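Local coordinates for protein guanylate kinase (Coxiella burnetii, PDB 3TR0) that catalyses the ATP-dependent phosphorylation of GMP to GDP, yielding ADP, and probably serves the recycling of GMP, at residues A[27-37]-A[93-103]; A[119-129]-A[158-169]. All blocks are in the same frame, centred on the assembly; numbering follows the deposited sequence.

Interaction 1 of 2, residues A[27-37]-A[93-103]; sequences LVKALAEIKIS and QLKAGRDVLLE. With 5GP (guanosine-5'-monophosphate), chain D.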
loop_
_atom_site.group_PDB
_atom_site.type_symbol
_atom_site.label_atom_id
_atom_site.label_comp_id
_atom_site.label_asym_id
_atom_site.label_seq_id
_atom_site.Cartn_x
_atom_site.Cartn_y
_atom_site.Cartn_z
ATOM N N LEU A 27 2.064 -9.579 13.756
ATOM C CA LEU A 27 2.593 -9.055 12.501
ATOM C C LEU A 27 4.038 -9.486 12.272
ATOM O O LEU A 27 4.400 -9.930 11.179
ATOM C CB LEU A 27 2.505 -7.530 12.485
ATOM C CG LEU A 27 3.062 -6.828 11.244
ATOM C CD1 LEU A 27 2.335 -7.284 9.993
ATOM C CD2 LEU A 27 2.961 -5.326 11.398
ATOM N N VAL A 28 4.868 -9.353 13.300
ATOM C CA VAL A 28 6.286 -9.677 13.152
ATOM C C VAL A 28 6.518 -11.174 13.015
ATOM O O VAL A 28 7.563 -11.603 12.526
ATOM C CB VAL A 28 7.136 -9.113 14.302
ATOM C CG1 VAL A 28 6.999 -7.607 14.356
ATOM C CG2 VAL A 28 6.735 -9.740 15.623
ATOM N N LYS A 29 5.543 -11.970 13.443
ATOM C CA LYS A 29 5.628 -13.418 13.294
ATOM C C LYS A 29 5.275 -13.843 11.874
ATOM O O LYS A 29 5.751 -14.867 11.385
ATOM C CB LYS A 29 4.709 -14.121 14.298
ATOM C CG LYS A 29 5.426 -14.614 15.541
ATOM C CD LYS A 29 6.403 -13.571 16.049
ATOM C CE LYS A 29 7.337 -14.144 17.100
ATOM N NZ LYS A 29 8.409 -13.177 17.463
ATOM N N ALA A 30 4.447 -13.041 11.215
ATOM C CA ALA A 30 3.968 -13.360 9.875
ATOM C C ALA A 30 4.895 -12.851 8.772
ATOM O O ALA A 30 4.910 -13.394 7.667
ATOM C CB ALA A 30 2.567 -12.808 9.680
ATOM N N LEU A 31 5.664 -11.810 9.074
ATOM C CA LEU A 31 6.541 -11.190 8.087
ATOM C C LEU A 31 8.011 -11.363 8.425
ATOM O O LEU A 31 8.386 -11.458 9.592
ATOM C CB LEU A 31 6.241 -9.694 7.966
ATOM C CG LEU A 31 4.998 -9.259 7.194
ATOM C CD1 LEU A 31 4.838 -7.749 7.287
ATOM C CD2 LEU A 31 5.091 -9.706 5.745
ATOM N N ALA A 32 8.844 -11.388 7.392
ATOM C CA ALA A 32 10.286 -11.426 7.580
ATOM C C ALA A 32 10.867 -10.021 7.457
ATOM O O ALA A 32 10.222 -9.119 6.920
ATOM C CB ALA A 32 10.927 -12.358 6.559
ATOM N N GLU A 33 12.082 -9.847 7.966
ATOM C CA GLU A 33 12.846 -8.614 7.792
ATOM C C GLU A 33 12.152 -7.383 8.372
ATOM O O GLU A 33 12.216 -6.293 7.805
ATOM C CB GLU A 33 13.183 -8.399 6.313
ATOM C CG GLU A 33 14.003 -9.530 5.709
ATOM C CD GLU A 33 14.328 -9.302 4.245
ATOM O OE1 GLU A 33 15.484 -8.936 3.944
ATOM O OE2 GLU A 33 13.431 -9.493 3.396
ATOM N N ILE A 34 11.495 -7.568 9.510
ATOM C CA ILE A 34 10.868 -6.460 10.214
ATOM C C ILE A 34 10.926 -6.729 11.713
ATOM O O ILE A 34 10.634 -7.834 12.166
ATOM C CB ILE A 34 9.413 -6.222 9.724
ATOM C CG1 ILE A 34 8.821 -4.957 10.351
ATOM C CG2 ILE A 34 8.541 -7.432 10.004
ATOM C CD1 ILE A 34 7.530 -4.493 9.683
ATOM N N LYS A 35 11.338 -5.725 12.476
ATOM C CA LYS A 35 11.484 -5.890 13.917
ATOM C C LYS A 35 10.814 -4.759 14.681
ATOM O O LYS A 35 10.680 -3.644 14.174
ATOM C CB LYS A 35 12.964 -5.991 14.289
ATOM C CG LYS A 35 13.711 -7.036 13.471
ATOM C CD LYS A 35 14.422 -8.054 14.342
ATOM C CE LYS A 35 15.820 -7.590 14.711
ATOM N NZ LYS A 35 16.605 -8.676 15.363
ATOM N N ILE A 36 10.392 -5.056 15.905
ATOM C CA ILE A 36 9.732 -4.073 16.747
ATOM C C ILE A 36 10.727 -3.360 17.644
ATOM O O ILE A 36 11.491 -3.999 18.368
ATOM C CB ILE A 36 8.668 -4.729 17.653
ATOM C CG1 ILE A 36 7.670 -5.534 16.821
ATOM C CG2 ILE A 36 7.951 -3.671 18.467
ATOM C CD1 ILE A 36 6.750 -6.405 17.658
ATOM N N SER A 37 10.722 -2.034 17.597
ATOM C CA SER A 37 11.535 -1.255 18.524
ATOM C C SER A 37 11.000 -1.404 19.942
ATOM O O SER A 37 9.820 -1.160 20.196
ATOM C CB SER A 37 11.549 0.220 18.124
ATOM O OG SER A 37 12.228 1.006 19.086
ATOM N N GLN A 93 19.079 -1.324 12.552
ATOM C CA GLN A 93 18.128 -2.177 11.843
ATOM C C GLN A 93 17.935 -1.722 10.405
ATOM O O GLN A 93 17.956 -2.536 9.479
ATOM C CB GLN A 93 16.773 -2.194 12.558
ATOM C CG GLN A 93 16.850 -2.568 14.023
ATOM C CD GLN A 93 17.669 -3.820 14.266
ATOM O OE1 GLN A 93 17.493 -4.831 13.590
ATOM N NE2 GLN A 93 18.575 -3.756 15.236
ATOM N N LEU A 94 17.737 -0.421 10.221
ATOM C CA LEU A 94 17.574 0.134 8.877
ATOM C C LEU A 94 18.806 -0.149 8.023
ATOM O O LEU A 94 18.693 -0.521 6.851
ATOM C CB LEU A 94 17.317 1.638 8.950
ATOM C CG LEU A 94 16.004 2.051 9.615
ATOM C CD1 LEU A 94 15.882 3.568 9.660
ATOM C CD2 LEU A 94 14.812 1.431 8.892
ATOM N N LYS A 95 19.981 0.026 8.620
ATOM C CA LYS A 95 21.250 -0.241 7.949
ATOM C C LYS A 95 21.341 -1.692 7.500
ATOM O O LYS A 95 21.873 -1.991 6.433
ATOM C CB LYS A 95 22.420 0.062 8.888
ATOM C CG LYS A 95 22.775 1.532 9.020
ATOM C CD LYS A 95 23.855 1.928 8.025
ATOM C CE LYS A 95 24.511 3.243 8.419
ATOM N NZ LYS A 95 25.495 3.712 7.403
ATOM N N ALA A 96 20.824 -2.590 8.328
ATOM C CA ALA A 96 20.859 -4.015 8.037
ATOM C C ALA A 96 19.783 -4.410 7.031
ATOM O O ALA A 96 19.706 -5.567 6.621
ATOM C CB ALA A 96 20.705 -4.814 9.316
ATOM N N GLY A 97 18.950 -3.449 6.644
ATOM C CA GLY A 97 17.925 -3.691 5.646
ATOM C C GLY A 97 16.615 -4.189 6.231
ATOM O O GLY A 97 15.769 -4.718 5.513
ATOM N N ARG A 98 16.445 -4.021 7.538
ATOM C CA ARG A 98 15.224 -4.452 8.215
ATOM C C ARG A 98 14.308 -3.266 8.483
ATOM O O ARG A 98 14.747 -2.235 8.995
ATOM C CB ARG A 98 15.552 -5.116 9.557
ATOM C CG ARG A 98 16.439 -6.340 9.481
ATOM C CD ARG A 98 16.581 -6.967 10.864
ATOM N NE ARG A 98 17.574 -8.034 10.889
ATOM C CZ ARG A 98 18.840 -7.861 11.250
ATOM N NH1 ARG A 98 19.266 -6.663 11.622
ATOM N NH2 ARG A 98 19.679 -8.889 11.245
ATOM N N ASP A 99 13.033 -3.415 8.137
ATOM C CA ASP A 99 12.034 -2.419 8.487
ATOM C C ASP A 99 11.846 -2.420 9.994
ATOM O O ASP A 99 12.122 -3.416 10.660
ATOM C CB ASP A 99 10.712 -2.713 7.778
ATOM C CG ASP A 99 10.860 -2.704 6.272
ATOM O OD1 ASP A 99 11.160 -1.624 5.722
ATOM O OD2 ASP A 99 10.694 -3.773 5.645
ATOM N N VAL A 100 11.393 -1.298 10.534
ATOM C CA VAL A 100 11.221 -1.186 11.974
ATOM C C VAL A 100 9.810 -0.746 12.300
ATOM O O VAL A 100 9.293 0.196 11.705
ATOM C CB VAL A 100 12.200 -0.183 12.588
ATOM C CG1 VAL A 100 11.868 0.044 14.066
ATOM C CG2 VAL A 100 13.639 -0.680 12.429
ATOM N N LEU A 101 9.195 -1.442 13.247
ATOM C CA LEU A 101 7.878 -1.072 13.741
ATOM C C LEU A 101 8.019 -0.211 14.981
ATOM O O LEU A 101 8.727 -0.578 15.921
ATOM C CB LEU A 101 7.071 -2.322 14.068
ATOM C CG LEU A 101 6.567 -3.075 12.840
ATOM C CD1 LEU A 101 6.306 -4.530 13.164
ATOM C CD2 LEU A 101 5.316 -2.403 12.310
ATOM N N LEU A 102 7.356 0.939 14.977
ATOM C CA LEU A 102 7.368 1.825 16.136
ATOM C C LEU A 102 5.968 1.915 16.731
ATOM O O LEU A 102 5.063 2.495 16.131
ATOM C CB LEU A 102 7.864 3.219 15.744
ATOM C CG LEU A 102 9.268 3.317 15.129
ATOM C CD1 LEU A 102 9.540 4.727 14.621
ATOM C CD2 LEU A 102 10.311 2.901 16.136
ATOM N N GLU A 103 5.789 1.322 17.907
ATOM C CA GLU A 103 4.518 1.419 18.610
ATOM C C GLU A 103 4.586 2.642 19.500
ATOM O O GLU A 103 5.025 2.554 20.646
ATOM C CB GLU A 103 4.283 0.183 19.470
ATOM C CG GLU A 103 4.218 -1.120 18.708
ATOM C CD GLU A 103 4.047 -2.311 19.633
ATOM O OE1 GLU A 103 4.987 -2.607 20.401
ATOM O OE2 GLU A 103 2.971 -2.942 19.601
HETATM P P 5GP D . 1.614 1.602 28.160
HETATM O O1P 5GP D . 2.383 0.327 27.917
HETATM O O2P 5GP D . 1.971 2.429 29.367
HETATM O O3P 5GP D . 0.139 1.276 28.170
HETATM O "O5'" 5GP D . 1.677 2.510 26.855
HETATM C "C5'" 5GP D . 1.255 3.863 26.886
HETATM C "C4'" 5GP D . 1.291 4.475 25.512
HETATM O "O4'" 5GP D . 2.551 5.149 25.317
HETATM C "C3'" 5GP D . 1.226 3.494 24.353
HETATM O "O3'" 5GP D . -0.093 3.067 24.064
HETATM C "C2'" 5GP D . 1.879 4.264 23.209
HETATM O "O2'" 5GP D . 0.925 5.095 22.565
HETATM C "C1'" 5GP D . 2.875 5.165 23.949
HETATM N N9 5GP D . 4.269 4.717 23.789
HETATM C C8 5GP D . 4.840 3.558 24.144
HETATM N N7 5GP D . 6.155 3.608 23.816
HETATM C C5 5GP D . 6.392 4.816 23.251
HETATM C C6 5GP D . 7.510 5.449 22.720
HETATM O O6 5GP D . 8.626 4.876 22.692
HETATM N N1 5GP D . 7.386 6.690 22.233
HETATM C C2 5GP D . 6.209 7.333 22.242
HETATM N N2 5GP D . 6.096 8.587 21.745
HETATM N N3 5GP D . 5.110 6.744 22.746
HETATM C C4 5GP D . 5.194 5.498 23.254
HETATM O O HOH W 1 8.134 0.863 19.483
HETATM O O HOH W 2 7.277 -1.840 21.441
#
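L101 is the side chain on which this pairing of parallel edge strand 34-36 with strand 99-103 turns. Its CG stands beside the backbone N, opposite the carbonyl carbon (chi1 -74°), which holds both methyls among the aliphatic groups of the other segment. The CD1 methyl of I34 reaches L101 CG at 3.6 Å; I34 gets there with a fully extended chain, CG1 anti to the backbone N (chi1 -173°). From helix 20-30, V28 presses its CG1 onto L101 CD1 at 3.4 Å, a tight carbon contact, while L27 brings CD2 to L101 CD2. I36 adds its CG1 flank, and its CG2 methyl lies against the carboxylate of E103. The face that carries K35 mixes aliphatic and polar contacts. There K35 bends at chi2 and chi3 and passes obliquely over R98, its CG 3.9 Å from R98 CD, and crosses Q93 almost at a right angle, K35 CE 3.4 Å from Q93 OE1. S37 sets its CB on L102 CD2. Beneath these side chains four backbone bonds form a parallel ladder, the straightest running from L101 N to K35 O (2.8 Å, 172° at the hydrogen). D99, on the I34 face, turns its carboxylate out of the pair, to R188 by a salt bridge and to the backbone of N8. At the C-terminal end one water joins S37 O to E103 OE1, 2.6 Å from the latter, and a second links S37 O to E103 N. The apolar cluster round L101 thus packs the sheet under helix 20-30, whose first residues belong to the predicted ATP-binding site. The two waters tying E103 to S37 O probably help to position this residue of the GMP pocket, where E103 O lies 3.5 Å from N7 of the nucleotide.

Interaction 2 of 2, residues A[119-129]-A[158-169]; sequences ALSIFILPPSI and MAHYKEFDYLVV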
loop_
_atom_site.group_PDB
_atom_site.type_symbol
_atom_site.label_atom_id
_atom_site.label_comp_id
_atom_site.label_asym_id
_atom_site.label_seq_id
_atom_site.Cartn_x
_atom_site.Cartn_y
_atom_site.Cartn_z
ATOM N N ALA A 119 8.533 7.503 6.253
ATOM C CA ALA A 119 7.774 6.732 7.238
ATOM C C ALA A 119 6.269 6.659 6.946
ATOM O O ALA A 119 5.638 7.654 6.575
ATOM C CB ALA A 119 8.012 7.285 8.637
ATOM N N LEU A 120 5.702 5.469 7.122
ATOM C CA LEU A 120 4.264 5.275 6.974
ATOM C C LEU A 120 3.649 5.102 8.354
ATOM O O LEU A 120 4.246 4.478 9.230
ATOM C CB LEU A 120 3.962 4.048 6.109
ATOM C CG LEU A 120 4.310 4.134 4.618
ATOM C CD1 LEU A 120 3.795 2.901 3.888
ATOM C CD2 LEU A 120 3.736 5.398 4.001
ATOM N N SER A 121 2.463 5.662 8.557
ATOM C CA SER A 121 1.814 5.564 9.856
ATOM C C SER A 121 0.434 4.916 9.741
ATOM O O SER A 121 -0.312 5.177 8.792
ATOM C CB SER A 121 1.745 6.938 10.540
ATOM O OG SER A 121 1.014 7.869 9.764
ATOM N N ILE A 122 0.123 4.050 10.703
ATOM C CA ILE A 122 -1.124 3.295 10.725
ATOM C C ILE A 122 -1.813 3.511 12.069
ATOM O O ILE A 122 -1.190 3.343 13.120
ATOM C CB ILE A 122 -0.855 1.783 10.587
ATOM C CG1 ILE A 122 -0.010 1.497 9.345
ATOM C CG2 ILE A 122 -2.164 0.998 10.584
ATOM C CD1 ILE A 122 0.562 0.088 9.301
ATOM N N PHE A 123 -3.088 3.881 12.039
ATOM C CA PHE A 123 -3.849 4.056 13.270
ATOM C C PHE A 123 -4.822 2.898 13.458
ATOM O O PHE A 123 -5.621 2.600 12.573
ATOM C CB PHE A 123 -4.602 5.391 13.268
ATOM C CG PHE A 123 -4.986 5.866 14.644
ATOM C CD1 PHE A 123 -4.197 6.785 15.317
ATOM C CD2 PHE A 123 -6.119 5.379 15.269
ATOM C CE1 PHE A 123 -4.539 7.226 16.585
ATOM C CE2 PHE A 123 -6.465 5.810 16.539
ATOM C CZ PHE A 123 -5.670 6.730 17.197
ATOM N N ILE A 124 -4.752 2.242 14.611
ATOM C CA ILE A 124 -5.647 1.135 14.900
ATOM C C ILE A 124 -6.868 1.632 15.665
ATOM O O ILE A 124 -6.739 2.216 16.742
ATOM C CB ILE A 124 -4.951 0.043 15.740
ATOM C CG1 ILE A 124 -3.625 -0.374 15.100
ATOM C CG2 ILE A 124 -5.868 -1.154 15.917
ATOM C CD1 ILE A 124 -3.769 -0.961 13.726
ATOM N N LEU A 125 -8.049 1.399 15.100
ATOM C CA LEU A 125 -9.302 1.816 15.719
ATOM C C LEU A 125 -9.989 0.639 16.386
ATOM O O LEU A 125 -9.987 -0.470 15.855
ATOM C CB LEU A 125 -10.244 2.400 14.661
ATOM C CG LEU A 125 -9.778 3.663 13.943
ATOM C CD1 LEU A 125 -10.630 3.908 12.696
ATOM C CD2 LEU A 125 -9.832 4.847 14.885
ATOM N N PRO A 126 -10.593 0.875 17.561
ATOM C CA PRO A 126 -11.435 -0.150 18.175
ATOM C C PRO A 126 -12.777 -0.154 17.459
ATOM O O PRO A 126 -13.103 0.834 16.807
ATOM C CB PRO A 126 -11.609 0.365 19.608
ATOM C CG PRO A 126 -11.562 1.849 19.466
ATOM C CD PRO A 126 -10.569 2.121 18.346
ATOM N N PRO A 127 -13.539 -1.253 17.562
ATOM C CA PRO A 127 -14.861 -1.309 16.927
ATOM C C PRO A 127 -15.900 -0.509 17.717
ATOM O O PRO A 127 -17.004 -0.259 17.227
ATOM C CB PRO A 127 -15.187 -2.803 16.939
ATOM C CG PRO A 127 -14.424 -3.342 18.101
ATOM C CD PRO A 127 -13.156 -2.540 18.166
ATOM N N SER A 128 -15.534 -0.102 18.928
ATOM C CA SER A 128 -16.403 0.720 19.763
ATOM C C SER A 128 -15.630 1.233 20.970
ATOM O O SER A 128 -14.580 0.693 21.319
ATOM C CB SER A 128 -17.616 -0.085 20.230
ATOM O OG SER A 128 -17.225 -1.115 21.123
ATOM N N ILE A 129 -16.149 2.278 21.608
ATOM C CA ILE A 129 -15.552 2.777 22.838
ATOM C C ILE A 129 -15.647 1.710 23.922
ATOM O O ILE A 129 -14.744 1.561 24.741
ATOM C CB ILE A 129 -16.237 4.063 23.335
ATOM C CG1 ILE A 129 -15.903 5.237 22.416
ATOM C CG2 ILE A 129 -15.799 4.382 24.756
ATOM C CD1 ILE A 129 -14.446 5.642 22.453
HETATM N N MSE A 158 -7.551 9.390 19.716
HETATM C CA MSE A 158 -8.282 9.051 18.496
HETATM C C MSE A 158 -8.611 10.268 17.631
HETATM O O MSE A 158 -8.740 10.148 16.416
HETATM C CB MSE A 158 -9.542 8.245 18.817
HETATM C CG MSE A 158 -9.297 6.746 18.841
HETATM SE SE MSE A 158 -10.871 5.730 19.333
HETATM C CE MSE A 158 -11.155 6.469 21.115
ATOM N N ALA A 159 -8.732 11.435 18.253
ATOM C CA ALA A 159 -8.978 12.662 17.504
ATOM C C ALA A 159 -7.816 12.982 16.566
ATOM O O ALA A 159 -7.957 13.787 15.645
ATOM C CB ALA A 159 -9.227 13.821 18.452
ATOM N N HIS A 160 -6.671 12.347 16.800
ATOM C CA HIS A 160 -5.486 12.573 15.970
ATOM C C HIS A 160 -5.380 11.619 14.782
ATOM O O HIS A 160 -4.358 11.604 14.092
ATOM C CB HIS A 160 -4.207 12.475 16.811
ATOM C CG HIS A 160 -4.029 13.607 17.774
ATOM N ND1 HIS A 160 -3.446 14.802 17.414
ATOM C CD2 HIS A 160 -4.359 13.727 19.081
ATOM C CE1 HIS A 160 -3.423 15.612 18.459
ATOM N NE2 HIS A 160 -3.974 14.984 19.483
ATOM N N TYR A 161 -6.422 10.831 14.536
ATOM C CA TYR A 161 -6.361 9.807 13.490
ATOM C C TYR A 161 -6.125 10.405 12.106
ATOM O O TYR A 161 -5.635 9.725 11.209
ATOM C CB TYR A 161 -7.635 8.963 13.472
ATOM C CG TYR A 161 -8.796 9.636 12.764
ATOM C CD1 TYR A 161 -9.694 10.425 13.466
ATOM C CD2 TYR A 161 -8.980 9.494 11.391
ATOM C CE1 TYR A 161 -10.752 11.048 12.827
ATOM C CE2 TYR A 161 -10.038 10.118 10.742
ATOM C CZ TYR A 161 -10.918 10.894 11.470
ATOM O OH TYR A 161 -11.977 11.521 10.848
ATOM N N LYS A 162 -6.476 11.677 11.940
ATOM C CA LYS A 162 -6.338 12.355 10.652
ATOM C C LYS A 162 -4.889 12.573 10.229
ATOM O O LYS A 162 -4.619 12.937 9.086
ATOM C CB LYS A 162 -7.060 13.701 10.679
ATOM C CG LYS A 162 -8.565 13.600 10.813
ATOM C CD LYS A 162 -9.180 14.977 10.974
ATOM C CE LYS A 162 -10.688 14.895 11.099
ATOM N NZ LYS A 162 -11.321 14.403 9.845
ATOM N N GLU A 163 -3.960 12.365 11.153
ATOM C CA GLU A 163 -2.547 12.577 10.875
ATOM C C GLU A 163 -1.887 11.321 10.310
ATOM O O GLU A 163 -0.701 11.326 9.973
ATOM C CB GLU A 163 -1.833 13.045 12.147
ATOM C CG GLU A 163 -2.405 14.350 12.687
ATOM C CD GLU A 163 -1.933 14.685 14.082
ATOM O OE1 GLU A 163 -0.869 14.184 14.499
ATOM O OE2 GLU A 163 -2.636 15.457 14.767
ATOM N N PHE A 164 -2.665 10.252 10.192
ATOM C CA PHE A 164 -2.113 8.946 9.837
ATOM C C PHE A 164 -2.425 8.555 8.399
ATOM O O PHE A 164 -3.414 9.006 7.834
ATOM C CB PHE A 164 -2.603 7.884 10.825
ATOM C CG PHE A 164 -2.005 8.036 12.189
ATOM C CD1 PHE A 164 -2.438 9.043 13.033
ATOM C CD2 PHE A 164 -0.983 7.206 12.612
ATOM C CE1 PHE A 164 -1.869 9.215 14.279
ATOM C CE2 PHE A 164 -0.409 7.375 13.862
ATOM C CZ PHE A 164 -0.859 8.379 14.695
ATOM N N ASP A 165 -1.569 7.721 7.816
ATOM C CA ASP A 165 -1.721 7.316 6.416
ATOM C C ASP A 165 -2.806 6.262 6.205
ATOM O O ASP A 165 -3.478 6.247 5.175
ATOM C CB ASP A 165 -0.391 6.785 5.876
ATOM C CG ASP A 165 0.719 7.809 5.954
ATOM O OD1 ASP A 165 0.541 8.926 5.430
ATOM O OD2 ASP A 165 1.768 7.500 6.545
ATOM N N TYR A 166 -2.953 5.364 7.173
ATOM C CA TYR A 166 -3.881 4.247 7.064
ATOM C C TYR A 166 -4.681 4.124 8.339
ATOM O O TYR A 166 -4.182 4.453 9.418
ATOM C CB TYR A 166 -3.112 2.939 6.854
ATOM C CG TYR A 166 -2.305 2.916 5.575
ATOM C CD1 TYR A 166 -2.896 2.573 4.364
ATOM C CD2 TYR A 166 -0.962 3.244 5.578
ATOM C CE1 TYR A 166 -2.156 2.559 3.182
ATOM C CE2 TYR A 166 -0.216 3.235 4.411
ATOM C CZ TYR A 166 -0.817 2.892 3.219
ATOM O OH TYR A 166 -0.067 2.883 2.064
ATOM N N LEU A 167 -5.913 3.645 8.208
ATOM C CA LEU A 167 -6.736 3.302 9.362
ATOM C C LEU A 167 -7.114 1.827 9.291
ATOM O O LEU A 167 -7.573 1.346 8.256
ATOM C CB LEU A 167 -8.006 4.162 9.403
ATOM C CG LEU A 167 -7.854 5.680 9.311
ATOM C CD1 LEU A 167 -9.227 6.333 9.382
ATOM C CD2 LEU A 167 -6.956 6.216 10.418
ATOM N N VAL A 168 -6.913 1.105 10.387
ATOM C CA VAL A 168 -7.275 -0.308 10.441
ATOM C C VAL A 168 -8.138 -0.580 11.666
ATOM O O VAL A 168 -7.777 -0.181 12.765
ATOM C CB VAL A 168 -6.036 -1.212 10.507
ATOM C CG1 VAL A 168 -6.456 -2.662 10.634
ATOM C CG2 VAL A 168 -5.160 -1.013 9.276
ATOM N N VAL A 169 -9.274 -1.247 11.477
ATOM C CA VAL A 169 -10.174 -1.540 12.593
ATOM C C VAL A 169 -9.863 -2.906 13.188
ATOM O O VAL A 169 -9.805 -3.899 12.466
ATOM C CB VAL A 169 -11.664 -1.508 12.168
ATOM C CG1 VAL A 169 -12.578 -1.696 13.391
ATOM C CG2 VAL A 169 -11.990 -0.209 11.467
HETATM O O HOH W 3 2.869 9.281 8.228
#
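F123 and F164 form the aromatic centre of this contact between strand 120-125 and the segment leading into strand 166-169. The edge of F123 points at the face of F164 in a T-shaped pair, centroids 5.0 Å apart and planes at 75°. A chi1 of -159° carries the F123 ring away from its own backbone N, with that edge turned to F164. F123 CB also lies over the F164 face, a CH-pi contact, while Y161 CB sits over a face of the F123 ring, 4.3 Å from its centroid.

Apolar packing extends from these rings. The selenomethionine M158 crosses F123 at about a right angle, its CG 3.8 Å from F123 CE2; its SE rests on P126 CD, and a bend at chi3 brings CE to I129 CD1. On the other face of the sheet I122 CG2 meets V168 CG2, and I124 lies alongside V168, both pointing the same way.

The polar contacts gather at S121. D165 OD2 takes the amide of S121 on its anti side (2.8 Å, 157° at the hydrogen), and D165 N bonds to S121 OG. S121 OG and D165 OD2 share a water, and R113 donates to the same hydroxyl while making a cation-pi contact with F164. S121 O starts the parallel ladder by accepting Y166 N, followed by F123 N to Y166 O at 2.9 Å and V168 N to F123 O.

Edge strand 166-169 is in turn covered by the second subunit, where Q194 bonds to L167 O and L198 packs on L125 and V169. The chemistry thus combines an aromatic core with a directed polar start to the strand pair: S121 and D165 bond reciprocally at the start of the ladder, which would help fix its register, while R113 helps hold the hydroxyl that D165 N also binds.

How the interactions relate
Interactions 1 and 2 are the two margins of one five-stranded parallel sheet, ordered 34-36, 99-103, 9-13, 120-125, 166-169, in a P-loop kinase fold. Their centres lie 20 Å apart and their nearest atoms about 6 Å, without touching; strand 9-13 bridges them by bonding to both 99-103 and 120-125. The active site lies at the C-terminal ends of these strands, as expected for a parallel sheet. Interaction 1 reaches GMP itself through E103, whose side chain is about 4 Å from that of T21. Interaction 2 stands further back. The side chain of F123 is about 8 Å from the bound guanosine-5'-monophosphate (5GP). The side chain of I124 is about 4 Å from that of A14 in the predicted ATP-binding loop.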